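Local structure of GDSL-like Lipase/Acylhydrolase family protein (Neisseria meningitidis, 4K3U) at residues P38-L43 with E369-S374; G60-A65 with G215-Q220; T163-T168 with P186-T191. The protein probably hydrolyses O-acetyl esters on peptidoglycan, as an SGNH-type esterase of the GDSL lipase/acylhydrolase family. One frame throughout, in Å; residues are numbered along the deposited sequence.

Contact 1: P38-L43 with E369-S374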
ATOM      1  N   PRO A  38      -4.216  20.725   0.770  1.00 32.91           N
ATOM      2  CA  PRO A  38      -4.581  20.401   2.152  1.00 37.94           C
ATOM      3  C   PRO A  38      -3.667  19.352   2.798  1.00 34.94           C
ATOM      4  O   PRO A  38      -3.454  19.423   4.005  1.00 37.37           O
ATOM      5  CB  PRO A  38      -6.020  19.874   2.030  1.00 38.06           C
ATOM      6  CG  PRO A  38      -6.247  19.629   0.577  1.00 41.13           C
ATOM      7  CD  PRO A  38      -5.351  20.577  -0.153  1.00 44.84           C
ATOM      8  N   TRP A  39      -3.119  18.415   2.025  1.00 33.60           N
ATOM      9  CA  TRP A  39      -2.334  17.332   2.630  1.00 35.46           C
ATOM     10  C   TRP A  39      -0.905  17.775   2.969  1.00 30.52           C
ATOM     11  O   TRP A  39      -0.309  17.300   3.935  1.00 32.95           O
ATOM     12  CB  TRP A  39      -2.319  16.089   1.718  1.00 37.99           C
ATOM     13  CG  TRP A  39      -1.594  16.252   0.411  1.00 34.29           C
ATOM     14  CD1 TRP A  39      -2.143  16.590  -0.801  1.00 35.58           C
ATOM     15  CD2 TRP A  39      -0.188  16.087   0.181  1.00 31.86           C
ATOM     16  NE1 TRP A  39      -1.162  16.638  -1.767  1.00 35.27           N
ATOM     17  CE2 TRP A  39       0.045  16.332  -1.189  1.00 32.14           C
ATOM     18  CE3 TRP A  39       0.898  15.760   1.001  1.00 31.37           C
ATOM     19  CZ2 TRP A  39       1.315  16.262  -1.752  1.00 31.56           C
ATOM     20  CZ3 TRP A  39       2.157  15.687   0.435  1.00 30.02           C
ATOM     21  CH2 TRP A  39       2.354  15.937  -0.929  1.00 34.37           C
ATOM     22  N   MET A  40      -0.354  18.692   2.186  1.00 36.69           N
ATOM     23  CA  MET A  40       0.949  19.250   2.524  1.00 34.43           C
ATOM     24  C   MET A  40       0.870  20.031   3.835  1.00 28.79           C
ATOM     25  O   MET A  40       1.775  19.964   4.667  1.00 29.06           O
ATOM     26  CB  MET A  40       1.455  20.152   1.403  1.00 36.91           C
ATOM     27  CG  MET A  40       2.760  20.875   1.718  1.00 30.07           C
ATOM     28  SD  MET A  40       4.156  19.745   1.794  1.00 34.80           S
ATOM     29  CE  MET A  40       4.249  19.187   0.099  1.00 34.67           C
ATOM     30  N   LYS A  41      -0.230  20.764   4.008  1.00 38.19           N
ATOM     31  CA  LYS A  41      -0.419  21.589   5.197  1.00 38.22           C
ATOM     32  C   LYS A  41      -0.526  20.711   6.437  1.00 37.79           C
ATOM     33  O   LYS A  41       0.052  21.023   7.480  1.00 39.87           O
ATOM     34  CB  LYS A  41      -1.658  22.481   5.070  1.00 39.67           C
ATOM     35  CG  LYS A  41      -1.717  23.550   6.163  1.00 47.80           C
ATOM     36  CD  LYS A  41      -3.136  23.990   6.502  1.00 53.42           C
ATOM     37  CE  LYS A  41      -3.119  24.931   7.712  1.00 57.05           C
ATOM     38  NZ  LYS A  41      -4.473  25.428   8.102  1.00 53.01           N
ATOM     39  N   LYS A  42      -1.239  19.596   6.319  1.00 30.91           N
ATOM     40  CA  LYS A  42      -1.291  18.643   7.421  1.00 29.42           C
ATOM     41  C   LYS A  42       0.098  18.058   7.735  1.00 32.97           C
ATOM     42  O   LYS A  42       0.478  17.909   8.906  1.00 31.81           O
ATOM     43  CB  LYS A  42      -2.285  17.514   7.115  1.00 29.82           C
ATOM     44  CG  LYS A  42      -2.406  16.522   8.246  1.00 30.94           C
ATOM     45  CD  LYS A  42      -3.513  15.512   8.022  1.00 29.71           C
ATOM     46  CE  LYS A  42      -3.416  14.439   9.092  1.00 29.91           C
ATOM     47  NZ  LYS A  42      -4.543  13.480   9.056  1.00 30.70           N
ATOM     48  N   LEU A  43       0.856  17.728   6.694  1.00 29.65           N
ATOM     49  CA  LEU A  43       2.182  17.143   6.895  1.00 28.52           C
ATOM     50  C   LEU A  43       3.156  18.154   7.514  1.00 31.84           C
ATOM     51  O   LEU A  43       3.917  17.809   8.418  1.00 35.04           O
ATOM     52  CB  LEU A  43       2.742  16.611   5.576  1.00 29.38           C
ATOM     53  CG  LEU A  43       4.125  15.949   5.612  1.00 31.86           C
ATOM     54  CD1 LEU A  43       4.211  14.818   6.632  1.00 27.15           C
ATOM     55  CD2 LEU A  43       4.474  15.440   4.228  1.00 28.58           C
ATOM     56  N   GLU A 369      10.845  14.495   0.782  1.00 29.73           N
ATOM     57  CA  GLU A 369      11.344  15.446   1.766  1.00 33.21           C
ATOM     58  C   GLU A 369      11.743  16.764   1.080  1.00 38.75           C
ATOM     59  O   GLU A 369      11.505  17.854   1.607  1.00 38.59           O
ATOM     60  CB  GLU A 369      12.520  14.843   2.545  1.00 34.05           C
ATOM     61  CG  GLU A 369      12.068  13.833   3.601  1.00 36.37           C
ATOM     62  CD  GLU A 369      13.191  12.929   4.108  1.00 42.80           C
ATOM     63  OE1 GLU A 369      14.372  13.159   3.765  1.00 40.44           O
ATOM     64  OE2 GLU A 369      12.887  11.973   4.852  1.00 40.51           O
ATOM     65  N   GLU A 370      12.321  16.661  -0.112  1.00 40.21           N
ATOM     66  CA  GLU A 370      12.681  17.851  -0.875  1.00 39.75           C
ATOM     67  C   GLU A 370      11.434  18.627  -1.256  1.00 43.69           C
ATOM     68  O   GLU A 370      11.407  19.852  -1.139  1.00 41.54           O
ATOM     69  CB  GLU A 370      13.488  17.478  -2.122  1.00 39.11           C
ATOM     70  CG  GLU A 370      13.062  18.193  -3.401  1.00 56.66           C
ATOM     71  CD  GLU A 370      13.849  19.466  -3.682  1.00 69.29           C
ATOM     72  OE1 GLU A 370      13.780  20.418  -2.873  1.00 67.72           O
ATOM     73  OE2 GLU A 370      14.546  19.515  -4.720  1.00 78.16           O
ATOM     74  N   LEU A 371      10.395  17.915  -1.688  1.00 36.85           N
ATOM     75  CA  LEU A 371       9.162  18.564  -2.114  1.00 39.27           C
ATOM     76  C   LEU A 371       8.558  19.325  -0.938  1.00 39.77           C
ATOM     77  O   LEU A 371       8.052  20.441  -1.090  1.00 41.60           O
ATOM     78  CB  LEU A 371       8.166  17.536  -2.669  1.00 42.25           C
ATOM     79  CG  LEU A 371       6.774  18.017  -3.104  1.00 43.10           C
ATOM     80  CD1 LEU A 371       6.821  18.929  -4.323  1.00 39.76           C
ATOM     81  CD2 LEU A 371       5.880  16.828  -3.393  1.00 44.98           C
ATOM     82  N   VAL A 372       8.637  18.718   0.238  1.00 37.54           N
ATOM     83  CA  VAL A 372       8.119  19.325   1.462  1.00 38.54           C
ATOM     84  C   VAL A 372       8.992  20.500   1.895  1.00 44.68           C
ATOM     85  O   VAL A 372       8.477  21.571   2.228  1.00 44.51           O
ATOM     86  CB  VAL A 372       8.037  18.283   2.607  1.00 35.36           C
ATOM     87  CG1 VAL A 372       7.890  18.957   3.948  1.00 34.94           C
ATOM     88  CG2 VAL A 372       6.879  17.313   2.362  1.00 39.67           C
ATOM     89  N   ARG A 373      10.311  20.288   1.873  1.00 40.66           N
ATOM     90  CA  ARG A 373      11.294  21.307   2.263  1.00 48.21           C
ATOM     91  C   ARG A 373      11.117  22.594   1.458  1.00 47.81           C
ATOM     92  O   ARG A 373      11.096  23.682   2.032  1.00 50.20           O
ATOM     93  CB  ARG A 373      12.720  20.766   2.106  1.00 52.76           C
ATOM     94  CG  ARG A 373      13.827  21.783   2.357  1.00 59.92           C
ATOM     95  CD  ARG A 373      15.154  21.298   1.772  1.00 59.37           C
ATOM     96  NE  ARG A 373      15.019  20.977   0.354  1.00 71.01           N
ATOM     97  CZ  ARG A 373      15.973  20.431  -0.397  1.00 71.38           C
ATOM     98  NH1 ARG A 373      17.157  20.136   0.127  1.00 66.78           N
ATOM     99  NH2 ARG A 373      15.739  20.181  -1.677  1.00 61.46           N
ATOM    100  N   SER A 374      10.970  22.477   0.140  1.00 46.76           N
ATOM    101  CA  SER A 374      10.523  23.607  -0.663  1.00 49.44           C
ATOM    102  C   SER A 374       9.136  23.976  -0.152  1.00 58.03           C
ATOM    103  O   SER A 374       8.129  23.662  -0.791  1.00 58.35           O
ATOM    104  CB  SER A 374      10.497  23.269  -2.160  1.00 60.16           C
ATOM    105  OG  SER A 374       9.401  22.435  -2.500  1.00 57.76           O
TER

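Contact 2: G60-A65 with G215-Q220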
ATOM      1  N   GLY A  60      -0.419  -1.555  -4.405  1.00 18.27           N
ATOM      2  CA  GLY A  60       0.289  -1.996  -5.599  1.00 17.23           C
ATOM      3  C   GLY A  60       0.409  -3.487  -5.853  1.00 18.72           C
ATOM      4  O   GLY A  60      -0.458  -4.282  -5.469  1.00 19.68           O
ATOM      5  N   ASP A  61       1.507  -3.857  -6.503  1.00 17.27           N
ATOM      6  CA  ASP A  61       1.734  -5.222  -6.967  1.00 22.36           C
ATOM      7  C   ASP A  61       2.788  -5.879  -6.080  1.00 21.45           C
ATOM      8  O   ASP A  61       2.899  -5.516  -4.916  1.00 19.16           O
ATOM      9  CB  ASP A  61       2.181  -5.231  -8.437  1.00 19.92           C
ATOM     10  CG  ASP A  61       3.410  -4.348  -8.688  1.00 23.48           C
ATOM     11  OD1 ASP A  61       4.125  -3.986  -7.717  1.00 21.67           O
ATOM     12  OD2 ASP A  61       3.665  -4.006  -9.868  1.00 25.68           O
ATOM     13  N   SER A  62       3.591  -6.784  -6.657  1.00 20.82           N
ATOM     14  CA  SER A  62       4.593  -7.571  -5.909  1.00 27.25           C
ATOM     15  C   SER A  62       5.655  -6.729  -5.228  1.00 24.01           C
ATOM     16  O   SER A  62       6.132  -7.083  -4.143  1.00 25.71           O
ATOM     17  CB  SER A  62       5.311  -8.578  -6.820  1.00 26.45           C
ATOM     18  OG  SER A  62       4.393  -9.411  -7.499  1.00 34.42           O
ATOM     19  N   HIS A  63       6.052  -5.641  -5.879  1.00 24.84           N
ATOM     20  CA  HIS A  63       7.075  -4.762  -5.318  1.00 26.88           C
ATOM     21  C   HIS A  63       6.584  -4.229  -3.979  1.00 21.99           C
ATOM     22  O   HIS A  63       7.356  -4.108  -3.036  1.00 25.77           O
ATOM     23  CB  HIS A  63       7.407  -3.605  -6.281  1.00 20.49           C
ATOM     24  CG  HIS A  63       7.781  -4.057  -7.658  1.00 25.49           C
ATOM     25  ND1 HIS A  63       8.808  -4.946  -7.897  1.00 25.89           N
ATOM     26  CD2 HIS A  63       7.264  -3.742  -8.874  1.00 28.10           C
ATOM     27  CE1 HIS A  63       8.906  -5.162  -9.199  1.00 26.19           C
ATOM     28  NE2 HIS A  63       7.982  -4.444  -9.814  1.00 28.23           N
ATOM     29  N   THR A  64       5.288  -3.930  -3.913  1.00 19.36           N
ATOM     30  CA  THR A  64       4.646  -3.427  -2.710  1.00 19.09           C
ATOM     31  C   THR A  64       4.450  -4.565  -1.703  1.00 22.77           C
ATOM     32  O   THR A  64       4.768  -4.445  -0.518  1.00 21.72           O
ATOM     33  CB  THR A  64       3.280  -2.760  -3.061  1.00 24.16           C
ATOM     34  OG1 THR A  64       3.524  -1.587  -3.844  1.00 21.86           O
ATOM     35  CG2 THR A  64       2.480  -2.371  -1.796  1.00 15.74           C
ATOM     36  N   ALA A  65       3.953  -5.685  -2.205  1.00 19.83           N
ATOM     37  CA  ALA A  65       3.576  -6.817  -1.371  1.00 20.33           C
ATOM     38  C   ALA A  65       4.763  -7.421  -0.607  1.00 23.67           C
ATOM     39  O   ALA A  65       4.563  -8.118   0.383  1.00 18.83           O
ATOM     40  CB  ALA A  65       2.892  -7.885  -2.226  1.00 22.56           C
ATOM     41  N   GLY A 215      -0.275  -4.452  -1.028  1.00 20.61           N
ATOM     42  CA  GLY A 215       0.157  -5.114  -2.246  1.00 18.98           C
ATOM     43  C   GLY A 215      -0.498  -6.454  -2.520  1.00 21.47           C
ATOM     44  O   GLY A 215      -0.931  -7.158  -1.601  1.00 23.45           O
ATOM     45  N   ILE A 216      -0.561  -6.799  -3.805  1.00 18.41           N
ATOM     46  CA  ILE A 216      -1.020  -8.103  -4.260  1.00 22.06           C
ATOM     47  C   ILE A 216      -0.078  -8.584  -5.354  1.00 21.93           C
ATOM     48  O   ILE A 216       0.048  -7.914  -6.375  1.00 21.70           O
ATOM     49  CB  ILE A 216      -2.461  -8.063  -4.828  1.00 18.04           C
ATOM     50  CG1 ILE A 216      -3.476  -7.694  -3.745  1.00 18.94           C
ATOM     51  CG2 ILE A 216      -2.815  -9.414  -5.447  1.00 24.24           C
ATOM     52  CD1 ILE A 216      -3.734  -8.833  -2.785  1.00 23.47           C
ATOM     53  N   ASN A 217       0.572  -9.732  -5.147  1.00 22.67           N
ATOM     54  CA  ASN A 217       1.500 -10.267  -6.150  1.00 20.57           C
ATOM     55  C   ASN A 217       0.811 -10.432  -7.515  1.00 25.25           C
ATOM     56  O   ASN A 217      -0.265 -11.037  -7.608  1.00 21.12           O
ATOM     57  CB  ASN A 217       2.088 -11.617  -5.705  1.00 18.30           C
ATOM     58  CG  ASN A 217       3.093 -11.496  -4.557  1.00 22.25           C
ATOM     59  OD1 ASN A 217       3.527 -10.403  -4.204  1.00 22.89           O
ATOM     60  ND2 ASN A 217       3.484 -12.642  -3.987  1.00 16.89           N
ATOM     61  N   GLY A 218       1.428  -9.874  -8.557  1.00 18.13           N
ATOM     62  CA  GLY A 218       0.950 -10.007  -9.924  1.00 24.83           C
ATOM     63  C   GLY A 218      -0.122  -9.009 -10.347  1.00 22.18           C
ATOM     64  O   GLY A 218      -0.572  -9.039 -11.479  1.00 25.07           O
ATOM     65  N   ALA A 219      -0.528  -8.130  -9.438  1.00 21.92           N
ATOM     66  CA  ALA A 219      -1.729  -7.307  -9.622  1.00 21.68           C
ATOM     67  C   ALA A 219      -1.546  -6.168 -10.623  1.00 22.21           C
ATOM     68  O   ALA A 219      -0.442  -5.658 -10.809  1.00 21.44           O
ATOM     69  CB  ALA A 219      -2.179  -6.728  -8.285  1.00 17.46           C
ATOM     70  N   GLN A 220      -2.655  -5.778 -11.247  1.00 21.70           N
ATOM     71  CA  GLN A 220      -2.736  -4.581 -12.094  1.00 20.85           C
ATOM     72  C   GLN A 220      -3.785  -3.649 -11.482  1.00 20.16           C
ATOM     73  O   GLN A 220      -4.678  -4.115 -10.780  1.00 20.65           O
ATOM     74  CB  GLN A 220      -3.108  -4.953 -13.537  1.00 19.91           C
ATOM     75  CG  GLN A 220      -2.117  -5.906 -14.251  1.00 17.16           C
ATOM     76  CD  GLN A 220      -2.652  -6.372 -15.600  1.00 26.84           C
ATOM     77  OE1 GLN A 220      -3.144  -5.562 -16.396  1.00 24.77           O
ATOM     78  NE2 GLN A 220      -2.604  -7.683 -15.846  1.00 20.78           N
TER
HETATM   79  O   HOH W   1       1.737  -4.177 -11.805  1.00 19.82           O
HETATM   80  O   HOH W   2       6.210 -10.142  -2.864  1.00 35.68           O

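Contact 3: T163-T168 with P186-T191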
ATOM      1  N   THR A 163     -13.464 -10.202  20.571  1.00 21.04           N
ATOM      2  CA  THR A 163     -12.700  -9.489  21.590  1.00 22.29           C
ATOM      3  C   THR A 163     -11.335  -9.035  21.072  1.00 23.24           C
ATOM      4  O   THR A 163     -10.694  -9.729  20.295  1.00 21.95           O
ATOM      5  CB  THR A 163     -12.469 -10.343  22.857  1.00 30.93           C
ATOM      6  OG1 THR A 163     -11.555 -11.403  22.558  1.00 29.71           O
ATOM      7  CG2 THR A 163     -13.787 -10.916  23.393  1.00 26.11           C
ATOM      8  N   VAL A 164     -10.912  -7.854  21.518  1.00 26.34           N
ATOM      9  CA  VAL A 164      -9.600  -7.298  21.217  1.00 25.40           C
ATOM     10  C   VAL A 164      -8.884  -7.028  22.547  1.00 28.88           C
ATOM     11  O   VAL A 164      -9.284  -6.130  23.299  1.00 32.21           O
ATOM     12  CB  VAL A 164      -9.713  -5.993  20.403  1.00 29.68           C
ATOM     13  CG1 VAL A 164      -8.351  -5.366  20.221  1.00 29.96           C
ATOM     14  CG2 VAL A 164     -10.387  -6.246  19.051  1.00 25.84           C
ATOM     15  N   ASN A 165      -7.857  -7.822  22.845  1.00 33.41           N
ATOM     16  CA  ASN A 165      -7.199  -7.810  24.160  1.00 28.47           C
ATOM     17  C   ASN A 165      -8.199  -7.911  25.304  1.00 29.97           C
ATOM     18  O   ASN A 165      -8.091  -7.198  26.294  1.00 35.86           O
ATOM     19  CB  ASN A 165      -6.342  -6.553  24.337  1.00 25.61           C
ATOM     20  CG  ASN A 165      -5.010  -6.642  23.594  1.00 30.78           C
ATOM     21  OD1 ASN A 165      -4.762  -7.592  22.852  1.00 32.01           O
ATOM     22  ND2 ASN A 165      -4.155  -5.640  23.784  1.00 31.52           N
ATOM     23  N   GLY A 166      -9.185  -8.783  25.151  1.00 24.32           N
ATOM     24  CA  GLY A 166     -10.145  -9.022  26.210  1.00 29.49           C
ATOM     25  C   GLY A 166     -11.417  -8.201  26.104  1.00 35.37           C
ATOM     26  O   GLY A 166     -12.452  -8.606  26.630  1.00 37.50           O
ATOM     27  N   ASN A 167     -11.345  -7.058  25.426  1.00 31.40           N
ATOM     28  CA  ASN A 167     -12.483  -6.141  25.340  1.00 30.14           C
ATOM     29  C   ASN A 167     -13.483  -6.506  24.236  1.00 31.02           C
ATOM     30  O   ASN A 167     -13.113  -6.749  23.091  1.00 25.44           O
ATOM     31  CB  ASN A 167     -11.984  -4.703  25.141  1.00 32.92           C
ATOM     32  CG  ASN A 167     -11.142  -4.207  26.317  1.00 39.43           C
ATOM     33  OD1 ASN A 167     -11.447  -4.494  27.477  1.00 43.21           O
ATOM     34  ND2 ASN A 167     -10.071  -3.486  26.018  1.00 43.95           N
ATOM     35  N   THR A 168     -14.758  -6.531  24.595  1.00 30.38           N
ATOM     36  CA  THR A 168     -15.802  -6.912  23.670  1.00 30.22           C
ATOM     37  C   THR A 168     -16.019  -5.838  22.618  1.00 30.89           C
ATOM     38  O   THR A 168     -16.250  -4.668  22.934  1.00 28.20           O
ATOM     39  CB  THR A 168     -17.126  -7.184  24.404  1.00 30.06           C
ATOM     40  OG1 THR A 168     -16.946  -8.284  25.298  1.00 32.26           O
ATOM     41  CG2 THR A 168     -18.233  -7.517  23.413  1.00 22.59           C
ATOM     42  N   PRO A 186       1.527  -6.558  22.416  1.00 33.23           N
ATOM     43  CA  PRO A 186       0.948  -7.506  21.456  1.00 31.06           C
ATOM     44  C   PRO A 186      -0.575  -7.451  21.415  1.00 32.33           C
ATOM     45  O   PRO A 186      -1.228  -7.260  22.441  1.00 33.95           O
ATOM     46  CB  PRO A 186       1.423  -8.871  21.976  1.00 30.04           C
ATOM     47  CG  PRO A 186       2.640  -8.573  22.787  1.00 36.01           C
ATOM     48  CD  PRO A 186       2.343  -7.244  23.434  1.00 38.69           C
ATOM     49  N   LEU A 187      -1.132  -7.603  20.223  1.00 28.13           N
ATOM     50  CA  LEU A 187      -2.569  -7.490  20.040  1.00 29.55           C
ATOM     51  C   LEU A 187      -3.197  -8.867  19.823  1.00 28.49           C
ATOM     52  O   LEU A 187      -2.789  -9.590  18.929  1.00 30.95           O
ATOM     53  CB  LEU A 187      -2.859  -6.570  18.854  1.00 31.48           C
ATOM     54  CG  LEU A 187      -4.302  -6.297  18.459  1.00 32.06           C
ATOM     55  CD1 LEU A 187      -4.983  -5.647  19.622  1.00 32.59           C
ATOM     56  CD2 LEU A 187      -4.350  -5.385  17.234  1.00 34.32           C
ATOM     57  N   THR A 188      -4.177  -9.235  20.644  1.00 30.52           N
ATOM     58  CA  THR A 188      -4.809 -10.548  20.518  1.00 26.76           C
ATOM     59  C   THR A 188      -6.297 -10.426  20.237  1.00 27.95           C
ATOM     60  O   THR A 188      -7.019  -9.731  20.947  1.00 25.76           O
ATOM     61  CB  THR A 188      -4.604 -11.406  21.787  1.00 32.75           C
ATOM     62  OG1 THR A 188      -3.201 -11.584  22.016  1.00 30.17           O
ATOM     63  CG2 THR A 188      -5.263 -12.781  21.629  1.00 24.11           C
ATOM     64  N   ILE A 189      -6.747 -11.109  19.190  1.00 25.13           N
ATOM     65  CA  ILE A 189      -8.126 -10.998  18.751  1.00 23.74           C
ATOM     66  C   ILE A 189      -8.796 -12.361  18.758  1.00 25.81           C
ATOM     67  O   ILE A 189      -8.311 -13.303  18.129  1.00 23.32           O
ATOM     68  CB  ILE A 189      -8.222 -10.378  17.340  1.00 26.15           C
ATOM     69  CG1 ILE A 189      -7.515  -9.012  17.311  1.00 29.07           C
ATOM     70  CG2 ILE A 189      -9.668 -10.264  16.913  1.00 19.74           C
ATOM     71  CD1 ILE A 189      -7.418  -8.400  15.940  1.00 29.16           C
ATOM     72  N   HIS A 190      -9.907 -12.461  19.487  1.00 25.93           N
ATOM     73  CA  HIS A 190     -10.625 -13.735  19.626  1.00 28.54           C
ATOM     74  C   HIS A 190     -11.974 -13.648  18.963  1.00 22.64           C
ATOM     75  O   HIS A 190     -12.686 -12.660  19.143  1.00 27.78           O
ATOM     76  CB  HIS A 190     -10.800 -14.115  21.106  1.00 25.34           C
ATOM     77  CG  HIS A 190      -9.529 -14.522  21.772  1.00 26.06           C
ATOM     78  ND1 HIS A 190      -9.271 -14.278  23.105  1.00 28.99           N
ATOM     79  CD2 HIS A 190      -8.439 -15.164  21.288  1.00 28.22           C
ATOM     80  CE1 HIS A 190      -8.072 -14.745  23.410  1.00 26.41           C
ATOM     81  NE2 HIS A 190      -7.551 -15.297  22.329  1.00 24.40           N
ATOM     82  N   THR A 191     -12.332 -14.672  18.200  1.00 20.74           N
ATOM     83  CA  THR A 191     -13.643 -14.706  17.557  1.00 26.58           C
ATOM     84  C   THR A 191     -14.373 -15.990  17.907  1.00 26.38           C
ATOM     85  O   THR A 191     -14.054 -17.069  17.387  1.00 23.52           O
ATOM     86  CB  THR A 191     -13.551 -14.580  16.008  1.00 24.29           C
ATOM     87  OG1 THR A 191     -13.013 -15.787  15.437  1.00 24.58           O
ATOM     88  CG2 THR A 191     -12.684 -13.389  15.622  1.00 26.33           C
TER
HETATM   89  O   HOH W   3      -8.981 -10.750  23.005  1.00 27.19           O
HETATM   90  O   HOH W   4     -11.302 -13.194  24.745  1.00 35.49           O
HETATM   91  O   HOH W   5      -2.633  -9.913  23.757  1.00 38.56           O

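Contact 1: P38-L43 with E369-S374
L371 meets two side chains of helix 38-47, W39 and M40. Its CD2 comes to the indole of W39 at the edge and near the ring plane, 4.4 Å from CH2, so this is no stack on the ring face. Its CG lies 4.2 Å from M40 CE. V372 follows and carries most of the contact. Its CG2 branch sits beside the backbone N and reaches both M40 and L43: it is 3.7 Å from M40 SD and 3.6 Å from L43 CD2. M40 starts with CG anti to its backbone N (chi1 175°), then bends at chi2 and chi3, which lays the thioether and methyl against V372. L43 and V372 meet at about a right angle. At S374 the chain leaves the helical conformation, and its OG donates back to L371 O at 2.8 Å, from above the carbonyl plane.

The short helix axes run 11.3 Å apart at closest and cross at -91°, so few residues can touch. W81 of helix 68-81 packs on both L43 and V372, while M322 of strand 322-325 packs on W39 and L371. The contact thus ties the first helix of the fold to the last. Its side-chain chemistry is apolar, which implies cohesion by dispersion and exclusion of water, with no directional bond between the segments.

Contact 2: G60-A65 with G215-Q220
Backbone pairing comes first: G60 and G215 form a parallel bridge, and I216 N donates to G60 O at 3.0 Å. The I216 carbonyl turns back, and its O receives a CA-H...O contact from D61 CA at 3.2 Å. I216 to A219 form a type II turn, with G218 at positive phi. G215, which has no side chain, packs its backbone closely against T64 and A65.

Side-chain hydrogen bonds form the second group. S62 OG, held beside its own backbone N (chi1 -54°), accepts from G218 N at 3.2 Å, with an N-H...O angle of 144°. D61 is the N-cap of helix 62-65. Its OD1 takes H63 N at 3.1 Å from above the carboxylate plane.

Water and methyl contacts fill in the rest. One water lies 2.7 Å from D61 OD2 and 2.8 Å from A219 O. A65 CB presses on N217 OD1 at 3.3 Å, while N217 ND2 is bound to G96 O. T64 CG2 lies 3.5 Å from G215 N.

G60-H63 reads GDSH, which corresponds to the GDSL motif of the family, so S62 is probably the nucleophile. In SGNH esterases a glycine N-H and an asparagine join the oxyanion hole; the places of G218 and N250, which donates to A219 O, are consistent with that. The contact lies at the C-terminal ends of the adjacent parallel strands 53-60 and 208-215, where helix 62-65 begins. H63 reaches from that helix to T249 and Y357.

Contact 3: T163-T168 with P186-T191
Strands 161-164 and 187-191 pair antiparallel: T163 and H190 are a hydrogen-bonded pair, V164 and I189 a non-hydrogen-bonded one. T163 N donates to H190 O at 2.9 Å, and H190 N returns a bond to T163 O. N165 N continues the ladder with a nearly straight bond to T188 O (2.8 Å, 174°). There the chain reverses in a type I' turn from V164 to N167, closed by V164 and N167 bonding each other both ways.

N165 takes the next rung with its side chain. Its CG lies beside the backbone N (chi1 -78°), which carries OD1 across to T188 N at 2.8 Å. The donor sits almost on the line of the amide C=O. The other end of the amide, ND2, is bound to A184 O, so both ends of the group are held.

On the V164 face, CG1 of V164 is pressed against L187 CD1 at 3.4 Å, tighter than usual. L187 and I189 also pack on I202 and I200 of strand 195-203, and V164 on A183. This is the layer between two sheets, in keeping with a sandwich-like galactose-binding fold.

On the other face, T163 OG1 comes 3.2 Å from H190 CB, obliquely to the imidazole. One water joins T163 OG1 to H190 ND1, meeting the ring at its edge. A second water bonds T163 OG1, G166 N and T188 O. A third lies between N165 OD1 and T188 OG1, whose main partner is T136.

The two faces therefore differ in chemistry. One is apolar and packed against a second sheet; the other is polar and hydrated. At the turn, the N165 amide continues the pairing by accepting from T188 N.

The three contacts are separate sites. Contact 2 is the one at the presumed active site, formed where two neighbouring strands of the hydrolase sheet end. Contact 1 belongs to the same part of the fold but lies at the far end of strand 53-60, where F54 meets W39 and L43; its centre is about 27 Å from that of contact 2. Contact 3 is in the all-beta part that the chain builds between the two halves of contact 2. The centres of contacts 2 and 3 are about 30 Å apart and their nearest atoms about 19 Å. Contacts 1 and 3 are the most distant pair, with centres about 37 Å apart. Neither contact 1 nor contact 3 touches the presumed catalytic serine.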